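Local coordinates for protein ferredoxin component of dioxygenase (Sphingobium yanoikuyae, PDB 2I7F) that probably carries electrons through a Rieske [2Fe-2S] cluster to the terminal oxygenase of a biphenyl 2,3-dioxygenase system, at residues P27-Y32 against V38-N43. Residues are numbered along the deposited sequence; the frame is centred on the assembly and turned at random.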
loop_
_atom_site.group_PDB
_atom_site.type_symbol
_atom_site.label_atom_id
_atom_site.label_comp_id
_atom_site.label_asym_id
_atom_site.label_seq_id
_atom_site.Cartn_x
_atom_site.Cartn_y
_atom_site.Cartn_z
ATOM N N PRO A 27 7.599 -7.632 -4.978
ATOM C CA PRO A 27 6.453 -8.257 -4.359
ATOM C C PRO A 27 5.194 -7.496 -4.705
ATOM O O PRO A 27 5.262 -6.326 -5.012
ATOM C CB PRO A 27 6.753 -8.190 -2.845
ATOM C CG PRO A 27 8.008 -7.464 -2.679
ATOM C CD PRO A 27 8.600 -7.163 -3.995
ATOM N N ALA A 28 4.044 -8.138 -4.649
ATOM C CA ALA A 28 2.797 -7.427 -4.904
ATOM C C ALA A 28 2.822 -6.129 -4.095
ATOM O O ALA A 28 3.249 -6.142 -2.932
ATOM C CB ALA A 28 1.581 -8.274 -4.536
ATOM N N LEU A 29 2.368 -5.024 -4.709
ATOM C CA LEU A 29 2.389 -3.680 -4.110
ATOM C C LEU A 29 0.990 -3.107 -4.025
ATOM O O LEU A 29 0.139 -3.473 -4.799
ATOM C CB LEU A 29 3.251 -2.735 -4.927
ATOM C CG LEU A 29 4.757 -3.067 -5.080
ATOM C CD1 LEU A 29 5.336 -2.126 -6.131
ATOM C CD2 LEU A 29 5.499 -2.972 -3.768
ATOM N N ALA A 30 0.770 -2.253 -3.029
ATOM C CA ALA A 30 -0.491 -1.608 -2.778
ATOM C C ALA A 30 -0.203 -0.133 -2.837
ATOM O O ALA A 30 0.701 0.339 -2.201
ATOM C CB ALA A 30 -1.034 -1.979 -1.446
ATOM N N VAL A 31 -1.016 0.596 -3.591
ATOM C CA VAL A 31 -0.906 2.048 -3.686
ATOM C C VAL A 31 -2.165 2.723 -3.106
ATOM O O VAL A 31 -3.293 2.356 -3.440
ATOM C CB VAL A 31 -0.694 2.476 -5.152
ATOM C CG1 VAL A 31 -0.396 3.985 -5.246
ATOM C CG2 VAL A 31 0.418 1.664 -5.769
ATOM N N TYR A 32 -1.943 3.715 -2.231
ATOM C CA TYR A 32 -2.987 4.398 -1.511
ATOM C C TYR A 32 -2.924 5.902 -1.684
ATOM O O TYR A 32 -1.850 6.478 -1.845
ATOM C CB TYR A 32 -2.907 4.136 -0.020
ATOM C CG TYR A 32 -2.618 2.741 0.409
ATOM C CD1 TYR A 32 -1.319 2.247 0.351
ATOM C CD2 TYR A 32 -3.600 1.926 0.957
ATOM C CE1 TYR A 32 -1.012 1.019 0.786
ATOM C CE2 TYR A 32 -3.269 0.623 1.414
ATOM C CZ TYR A 32 -1.979 0.195 1.333
ATOM O OH TYR A 32 -1.588 -1.083 1.760
ATOM N N VAL A 38 -0.035 10.221 -1.649
ATOM C CA VAL A 38 0.165 8.830 -2.057
ATOM C C VAL A 38 1.230 8.085 -1.200
ATOM O O VAL A 38 2.247 8.629 -0.829
ATOM C CB VAL A 38 0.531 8.790 -3.593
ATOM C CG1 VAL A 38 0.892 7.410 -4.071
ATOM C CG2 VAL A 38 -0.608 9.362 -4.440
ATOM N N PHE A 39 0.922 6.834 -0.858
ATOM C CA PHE A 39 1.768 5.948 -0.082
ATOM C C PHE A 39 1.759 4.615 -0.797
ATOM O O PHE A 39 0.800 4.303 -1.523
ATOM C CB PHE A 39 1.249 5.846 1.378
ATOM C CG PHE A 39 1.209 7.182 2.086
ATOM C CD1 PHE A 39 0.102 8.034 1.961
ATOM C CD2 PHE A 39 2.339 7.657 2.773
ATOM C CE1 PHE A 39 0.099 9.269 2.555
ATOM C CE2 PHE A 39 2.342 8.896 3.363
ATOM C CZ PHE A 39 1.217 9.716 3.265
ATOM N N VAL A 40 2.844 3.860 -0.631
ATOM C CA VAL A 40 3.032 2.551 -1.252
ATOM C C VAL A 40 3.555 1.574 -0.169
ATOM O O VAL A 40 4.532 1.885 0.546
ATOM C CB VAL A 40 3.997 2.603 -2.493
ATOM C CG1 VAL A 40 4.272 1.176 -3.099
ATOM C CG2 VAL A 40 3.415 3.547 -3.576
ATOM N N THR A 41 2.860 0.442 -0.051
ATOM C CA THR A 41 3.230 -0.668 0.828
ATOM C C THR A 41 3.252 -1.979 0.038
ATOM O O THR A 41 2.665 -2.059 -1.022
ATOM C CB THR A 41 2.263 -0.827 2.064
ATOM O OG1 THR A 41 1.030 -1.487 1.695
ATOM C CG2 THR A 41 1.965 0.505 2.738
ATOM N N ASP A 42 3.928 -3.006 0.542
ATOM C CA ASP A 42 3.602 -4.366 0.124
ATOM C C ASP A 42 2.087 -4.647 0.244
ATOM O O ASP A 42 1.405 -4.116 1.101
ATOM C CB ASP A 42 4.388 -5.399 0.920
ATOM C CG ASP A 42 5.828 -5.529 0.452
ATOM O OD1 ASP A 42 6.193 -4.896 -0.562
ATOM O OD2 ASP A 42 6.601 -6.257 1.108
ATOM N N ASN A 43 1.553 -5.438 -0.668
ATOM C CA ASN A 43 0.122 -5.775 -0.647
ATOM C C ASN A 43 -0.196 -7.032 0.206
ATOM O O ASN A 43 -1.276 -7.118 0.814
ATOM C CB ASN A 43 -0.347 -5.974 -2.091
ATOM C CG ASN A 43 -1.790 -5.732 -2.295
ATOM O OD1 ASN A 43 -2.326 -5.965 -3.408
ATOM N ND2 ASN A 43 -2.465 -5.262 -1.259
#
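Ala-30 and Thr-41 face each other as an antiparallel hydrogen-bonded pair, Ala-30 N donating to Thr-41 O at 2.8 Å and Ala-30 O accepting from Thr-41 N. Tyr-32 and Phe-39 repeat this two-bond pattern, with 2.9 Å from Tyr-32 N to Phe-39 O. Past the regular ladder, Asn-43 N still reaches Ala-28 O, but from well above the carbonyl plane.

The polar side-chain link runs along the face bearing Ala-30, Tyr-32, Thr-41 and Phe-39. With CG beside its backbone N (chi1 -42°), Tyr-32 lays its ring back along the strands, the ring edge passing Phe-39 O and meeting Thr-41 OG1 near the ring plane. Tyr-32 OH donates to Thr-41 OG1 at 2.6 Å, and OG1 in turn donates to Asp-42 O at 2.7 Å, a relay that fixes the threonine hydroxyl. Ala-30 suits this face because its CB, 3.4 Å from Tyr-32 OH, is small enough to let the ring reach back to Thr-41. A phenylalanine in place of Tyr-32 would probably keep much of the ring packing but leave Thr-41 OG1 without its donor.

Apolar contacts fill the other face, where beta-branched residues suit extended strands. Val-31 CG1 touches Val-38 CG1 at 3.8 Å, while Val-31 and Val-40 lie side by side, CG2 to CG2; Val-99 of strand 98-102 packs on all three valines.

At the non-hydrogen-bonded pair Leu-29 and Asp-42 the side chains splay apart, yet Asp-42 OD1 stays 3.8 Å from Leu-29 CD2 and is hydrogen-bonded to Tyr-90 OH of strand 89-95.

Strands 29-34 and 37-42 thus form a beta hairpin in the antiparallel sheet framework of the Rieske domain; past Asn-43 the chain runs directly to the cluster ligands Cys-45 and His-47.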